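DTDP-4-amino-4,6-dideoxyglucose formyltransferase (PDB 6V2T) probably transfers a formyl group from a folate cofactor to the sugar amino group of dTDP-4-amino-4,6-dideoxyglucose, a step linked to O-antigen synthesis. Local coordinates at residues I233-A247 against G254-V266. Numbering follows the deposited sequence.
Sequences IDLLRALSHGDFNNA and GSKVYIRLSAELV. With NA (sodium ion), chain J; 0FX (dTDP-4-amino-4,6-dideoxyglucose), chain G; PO4 (phosphate ion), chain F; EDO (1,2-ethanediol), chain I.
The carbonyl oxygen of Phe244 is gripped side-on by Arg260, whose NE lies 3.0 Å and NH1 3.2 Å from Phe244 O, both arriving from one face of the carbonyl plane. An extended chain from CG to NE carries the guanidinium to the carbonyl at the end of the turn. NH1 also approaches Asn245 OD1 in a weak, bent bond whose short separation leaves its exact geometry doubtful, with the amide and guanidinium planes 77° apart; NH2 forms a salt bridge with Glu264 of the second subunit. Beside this grip, Asn245 CB sits over one face of the Tyr258 ring in a CH-pi contact, 4.0 Å from its centroid. A second fastening lies at Ser240, where OG, turned beside its own backbone N (chi1 -58°), accepts from Leu261 N at 2.9 Å while donating to Leu236 O, so that the hydroxyl ties the end of helix 229-238 to the strand. One residue before Arg260 on the strand, Ile259 N donates to Ala247 O at 2.9 Å, and one water joins Leu239 O, Ala247 N and Ile259 O.

The setting illustrates how a dimerization domain can carry part of a substrate pocket: strand 256-266 pairs antiparallel with a strand of the second subunit, continuing the sheet across the interface; within the chain it pairs antiparallel with strand 248-250, and the loop that carries the pocket residues docks beside it. A type II' turn from His241 to Phe244 presents two rings to the ligand: deoxyribose C1 lies over the centre of the His241 ring, and the thymine lies over one face of Phe244, with C61 offset toward the rim. Asn246 reads the base edge, OD1 accepting from N31 at 2.9 Å and ND2 donating to O21, and ND2 is also bonded to Leu239 O. From the helix, Leu236 CD2 packs on Ile259 CG2 at 3.8 Å, and Leu261 CD2 rests against Arg237 CB at 3.9 Å.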
# COMPACT_ATOMS: atom_id res chain seq x y z
N ILE B 233 -6.70 0.57 -12.04
CA ILE B 233 -6.73 0.06 -10.63
C ILE B 233 -6.60 -1.46 -10.65
O ILE B 233 -5.82 -2.01 -9.84
CB ILE B 233 -7.97 0.56 -9.87
CG1 ILE B 233 -7.83 2.05 -9.52
CG2 ILE B 233 -8.21 -0.28 -8.62
CD1 ILE B 233 -9.02 2.67 -8.86
N ASP B 234 -7.28 -2.13 -11.59
CA ASP B 234 -7.25 -3.61 -11.72
C ASP B 234 -5.83 -4.07 -12.02
O ASP B 234 -5.36 -5.03 -11.36
CB ASP B 234 -8.26 -4.07 -12.78
CG ASP B 234 -9.68 -4.11 -12.27
OD1 ASP B 234 -9.89 -3.81 -11.07
OD2 ASP B 234 -10.57 -4.53 -13.04
N LEU B 235 -5.12 -3.40 -12.91
CA LEU B 235 -3.71 -3.73 -13.24
C LEU B 235 -2.83 -3.57 -11.99
O LEU B 235 -2.00 -4.50 -11.70
CB LEU B 235 -3.22 -2.80 -14.34
CG LEU B 235 -1.73 -2.84 -14.67
CD1 LEU B 235 -1.34 -4.23 -15.09
CD2 LEU B 235 -1.39 -1.82 -15.77
N LEU B 236 -2.93 -2.42 -11.31
CA LEU B 236 -2.03 -2.12 -10.14
C LEU B 236 -2.38 -3.05 -8.96
O LEU B 236 -1.45 -3.54 -8.31
CB LEU B 236 -2.14 -0.65 -9.76
CG LEU B 236 -1.67 0.34 -10.83
CD1 LEU B 236 -1.89 1.77 -10.36
CD2 LEU B 236 -0.22 0.10 -11.22
N ARG B 237 -3.66 -3.35 -8.72
CA ARG B 237 -4.02 -4.31 -7.63
C ARG B 237 -3.55 -5.72 -7.97
O ARG B 237 -3.03 -6.41 -7.04
CB ARG B 237 -5.50 -4.20 -7.22
CG ARG B 237 -6.49 -4.93 -8.11
CD ARG B 237 -7.89 -4.51 -7.67
NE ARG B 237 -8.90 -4.92 -8.63
CZ ARG B 237 -9.55 -6.08 -8.65
NH1 ARG B 237 -9.32 -7.03 -7.76
NH2 ARG B 237 -10.45 -6.27 -9.60
N ALA B 238 -3.58 -6.12 -9.26
CA ALA B 238 -3.11 -7.44 -9.74
C ALA B 238 -1.61 -7.58 -9.44
O ALA B 238 -1.16 -8.68 -9.18
CB ALA B 238 -3.34 -7.61 -11.22
N LEU B 239 -0.87 -6.47 -9.54
CA LEU B 239 0.61 -6.42 -9.46
C LEU B 239 1.07 -6.06 -8.03
O LEU B 239 2.28 -5.95 -7.79
CB LEU B 239 1.10 -5.41 -10.50
CG LEU B 239 0.94 -5.88 -11.95
CD1 LEU B 239 1.48 -4.84 -12.92
CD2 LEU B 239 1.59 -7.23 -12.21
N SER B 240 0.14 -5.95 -7.10
CA SER B 240 0.40 -5.60 -5.69
C SER B 240 0.32 -6.86 -4.85
O SER B 240 -0.74 -7.52 -4.82
CB SER B 240 -0.49 -4.52 -5.21
OG SER B 240 -0.31 -3.38 -6.04
N HIS B 241 1.43 -7.22 -4.24
CA HIS B 241 1.52 -8.46 -3.42
C HIS B 241 2.54 -8.20 -2.32
O HIS B 241 3.74 -8.49 -2.54
CB HIS B 241 1.90 -9.65 -4.28
CG HIS B 241 1.76 -10.98 -3.61
ND1 HIS B 241 0.86 -11.94 -4.08
CD2 HIS B 241 2.40 -11.52 -2.54
CE1 HIS B 241 0.94 -13.01 -3.30
NE2 HIS B 241 1.89 -12.79 -2.35
N GLY B 242 2.07 -7.67 -1.21
CA GLY B 242 2.90 -7.37 -0.02
C GLY B 242 4.04 -6.45 -0.43
O GLY B 242 3.77 -5.46 -1.12
N ASP B 243 5.28 -6.83 -0.13
CA ASP B 243 6.46 -5.96 -0.35
C ASP B 243 7.15 -6.29 -1.67
O ASP B 243 8.21 -5.66 -1.93
CB ASP B 243 7.47 -6.08 0.79
CG ASP B 243 6.98 -5.34 2.02
OD1 ASP B 243 6.38 -4.26 1.85
OD2 ASP B 243 7.19 -5.87 3.12
N PHE B 244 6.58 -7.17 -2.50
CA PHE B 244 7.22 -7.53 -3.79
C PHE B 244 7.36 -6.26 -4.62
O PHE B 244 6.46 -5.40 -4.58
CB PHE B 244 6.47 -8.68 -4.49
CG PHE B 244 6.85 -10.05 -4.00
CD1 PHE B 244 5.92 -10.86 -3.35
CD2 PHE B 244 8.15 -10.52 -4.15
CE1 PHE B 244 6.28 -12.11 -2.86
CE2 PHE B 244 8.50 -11.78 -3.68
CZ PHE B 244 7.57 -12.56 -3.04
N ASN B 245 8.49 -6.13 -5.31
CA ASN B 245 8.80 -5.04 -6.26
C ASN B 245 8.26 -5.47 -7.61
O ASN B 245 8.95 -6.23 -8.30
CB ASN B 245 10.30 -4.76 -6.31
CG ASN B 245 10.81 -4.24 -4.98
OD1 ASN B 245 10.55 -3.10 -4.61
ND2 ASN B 245 11.53 -5.08 -4.25
N ASN B 246 7.01 -5.15 -7.91
CA ASN B 246 6.38 -5.67 -9.15
C ASN B 246 6.24 -4.52 -10.15
O ASN B 246 7.14 -4.37 -11.01
CB ASN B 246 5.09 -6.44 -8.85
CG ASN B 246 5.30 -7.72 -8.08
OD1 ASN B 246 6.33 -8.39 -8.19
ND2 ASN B 246 4.31 -8.10 -7.29
N ALA B 247 5.13 -3.80 -10.13
CA ALA B 247 4.82 -2.73 -11.09
C ALA B 247 5.86 -1.62 -10.91
O ALA B 247 6.15 -1.27 -9.76
CB ALA B 247 3.41 -2.23 -10.90
N GLY B 254 17.11 5.94 -16.27
CA GLY B 254 17.16 4.47 -16.15
C GLY B 254 16.60 3.95 -14.83
O GLY B 254 16.37 2.72 -14.71
N SER B 255 16.39 4.83 -13.85
CA SER B 255 15.89 4.48 -12.50
C SER B 255 14.43 4.02 -12.63
O SER B 255 13.82 4.19 -13.70
CB SER B 255 16.07 5.63 -11.52
OG SER B 255 15.22 6.72 -11.87
N LYS B 256 13.88 3.44 -11.57
CA LYS B 256 12.51 2.86 -11.59
C LYS B 256 11.72 3.43 -10.42
O LYS B 256 12.28 3.56 -9.31
CB LYS B 256 12.58 1.33 -11.52
CG LYS B 256 13.08 0.67 -12.80
CD LYS B 256 13.28 -0.82 -12.70
CE LYS B 256 14.04 -1.36 -13.89
NZ LYS B 256 13.95 -2.84 -13.99
N VAL B 257 10.45 3.73 -10.67
CA VAL B 257 9.48 4.01 -9.58
C VAL B 257 8.57 2.80 -9.46
O VAL B 257 7.82 2.57 -10.38
CB VAL B 257 8.70 5.29 -9.85
CG1 VAL B 257 7.69 5.51 -8.73
CG2 VAL B 257 9.64 6.49 -9.98
N TYR B 258 8.62 2.09 -8.33
CA TYR B 258 7.71 0.94 -8.06
C TYR B 258 6.40 1.46 -7.49
O TYR B 258 6.39 2.32 -6.55
CB TYR B 258 8.38 -0.13 -7.18
CG TYR B 258 9.47 -0.88 -7.90
CD1 TYR B 258 9.20 -2.02 -8.65
CD2 TYR B 258 10.77 -0.41 -7.89
CE1 TYR B 258 10.21 -2.69 -9.32
CE2 TYR B 258 11.79 -1.07 -8.56
CZ TYR B 258 11.51 -2.22 -9.27
OH TYR B 258 12.50 -2.86 -9.94
N ILE B 259 5.30 0.94 -8.05
CA ILE B 259 3.91 1.32 -7.69
C ILE B 259 3.23 0.12 -7.04
O ILE B 259 3.25 -0.96 -7.64
CB ILE B 259 3.16 1.79 -8.94
CG1 ILE B 259 3.86 2.98 -9.60
CG2 ILE B 259 1.71 2.12 -8.61
CD1 ILE B 259 3.78 4.26 -8.79
N ARG B 260 2.60 0.34 -5.88
CA ARG B 260 1.79 -0.66 -5.16
C ARG B 260 0.46 0.03 -4.85
O ARG B 260 0.47 1.27 -4.66
CB ARG B 260 2.48 -1.16 -3.89
CG ARG B 260 3.78 -1.92 -4.14
CD ARG B 260 4.62 -2.20 -2.89
NE ARG B 260 5.90 -2.79 -3.29
CZ ARG B 260 7.05 -2.11 -3.55
NH1 ARG B 260 8.13 -2.77 -3.93
NH2 ARG B 260 7.14 -0.79 -3.42
N LEU B 261 -0.60 -0.75 -4.80
CA LEU B 261 -1.97 -0.24 -4.50
C LEU B 261 -2.61 -1.17 -3.48
O LEU B 261 -2.40 -2.40 -3.57
CB LEU B 261 -2.77 -0.19 -5.80
CG LEU B 261 -4.18 0.41 -5.72
CD1 LEU B 261 -4.44 1.32 -6.90
CD2 LEU B 261 -5.23 -0.68 -5.66
N SER B 262 -3.36 -0.62 -2.54
CA SER B 262 -4.21 -1.40 -1.62
C SER B 262 -5.66 -1.03 -1.89
O SER B 262 -5.91 0.12 -2.27
CB SER B 262 -3.87 -1.10 -0.18
OG SER B 262 -4.05 0.28 0.04
N ALA B 263 -6.57 -1.95 -1.59
CA ALA B 263 -8.04 -1.78 -1.73
C ALA B 263 -8.67 -2.41 -0.49
O ALA B 263 -8.30 -3.54 -0.12
CB ALA B 263 -8.52 -2.42 -2.98
N GLU B 264 -9.49 -1.64 0.22
CA GLU B 264 -10.00 -2.07 1.54
C GLU B 264 -11.50 -1.88 1.50
O GLU B 264 -11.95 -0.74 1.30
CB GLU B 264 -9.32 -1.27 2.66
CG GLU B 264 -9.75 -1.69 4.06
CD GLU B 264 -9.64 -0.64 5.16
OE1 GLU B 264 -10.29 -0.82 6.22
OE2 GLU B 264 -8.90 0.36 4.99
N LEU B 265 -12.24 -2.98 1.65
CA LEU B 265 -13.70 -2.96 1.79
C LEU B 265 -14.01 -2.43 3.19
O LEU B 265 -13.43 -2.92 4.17
CB LEU B 265 -14.29 -4.36 1.61
CG LEU B 265 -15.82 -4.40 1.67
CD1 LEU B 265 -16.41 -3.56 0.55
CD2 LEU B 265 -16.32 -5.84 1.61
N VAL B 266 -14.85 -1.42 3.25
CA VAL B 266 -15.41 -0.90 4.53
C VAL B 266 -16.92 -0.91 4.33
O VAL B 266 -17.39 -0.24 3.37
CB VAL B 266 -14.86 0.50 4.86
CG1 VAL B 266 -15.58 1.14 6.04
CG2 VAL B 266 -13.35 0.46 5.09
NA NA J . -7.77 -5.67 -0.73
O4P 0FX G . 3.40 -19.92 -5.38
P2 0FX G . 4.86 -20.13 -4.96
O3P 0FX G . 5.04 -21.32 -4.07
O1G 0FX G . 5.55 -20.45 -6.33
C1G 0FX G . 6.30 -21.66 -6.45
C2G 0FX G . 7.58 -21.26 -7.16
O2G 0FX G . 8.36 -20.29 -6.44
C3G 0FX G . 7.16 -20.66 -8.50
O3G 0FX G . 8.38 -20.39 -9.21
C4G 0FX G . 6.22 -21.60 -9.27
N4A 0FX G . 5.64 -20.87 -10.40
C5G 0FX G . 5.04 -22.15 -8.46
C6G 0FX G . 4.30 -23.25 -9.24
O5G 0FX G . 5.55 -22.63 -7.21
OPP 0FX G . 5.73 -19.00 -4.05
P 0FX G . 6.17 -17.74 -4.88
O1P 0FX G . 7.06 -17.92 -6.02
O2P 0FX G . 6.94 -16.86 -3.93
O5 0FX G . 4.97 -16.79 -5.26
C5 0FX G . 3.90 -16.58 -4.38
C4 0FX G . 3.21 -15.28 -4.82
O4 0FX G . 4.03 -14.14 -4.57
C3 0FX G . 2.94 -15.19 -6.33
O3 0FX G . 1.77 -15.91 -6.72
C2 0FX G . 2.86 -13.67 -6.61
C1 0FX G . 3.82 -13.14 -5.51
N11 0FX G . 5.09 -12.76 -6.10
C61 0FX G . 6.18 -13.57 -6.05
C51 0FX G . 7.37 -13.14 -6.62
C5A 0FX G . 8.60 -14.04 -6.58
C21 0FX G . 5.16 -11.56 -6.68
O21 0FX G . 4.04 -10.78 -6.71
N31 0FX G . 6.29 -11.11 -7.26
C41 0FX G . 7.41 -11.88 -7.23
O41 0FX G . 8.53 -11.43 -7.86
P PO4 F . 0.07 0.72 -0.37
O1 PO4 F . 1.43 0.54 -1.06
O2 PO4 F . -0.30 -0.60 0.32
O3 PO4 F . 0.14 1.86 0.67
O4 PO4 F . -0.99 1.08 -1.40
C1 EDO I . -13.03 -8.85 -9.67
O1 EDO I . -11.69 -8.73 -10.16
C2 EDO I . -13.94 -8.93 -10.82
O2 EDO I . -13.66 -7.88 -11.75
O HOH W 1 3.81 -3.65 -7.59
O HOH W 2 -5.63 -4.60 -0.26
O HOH W 3 -8.73 -6.73 1.01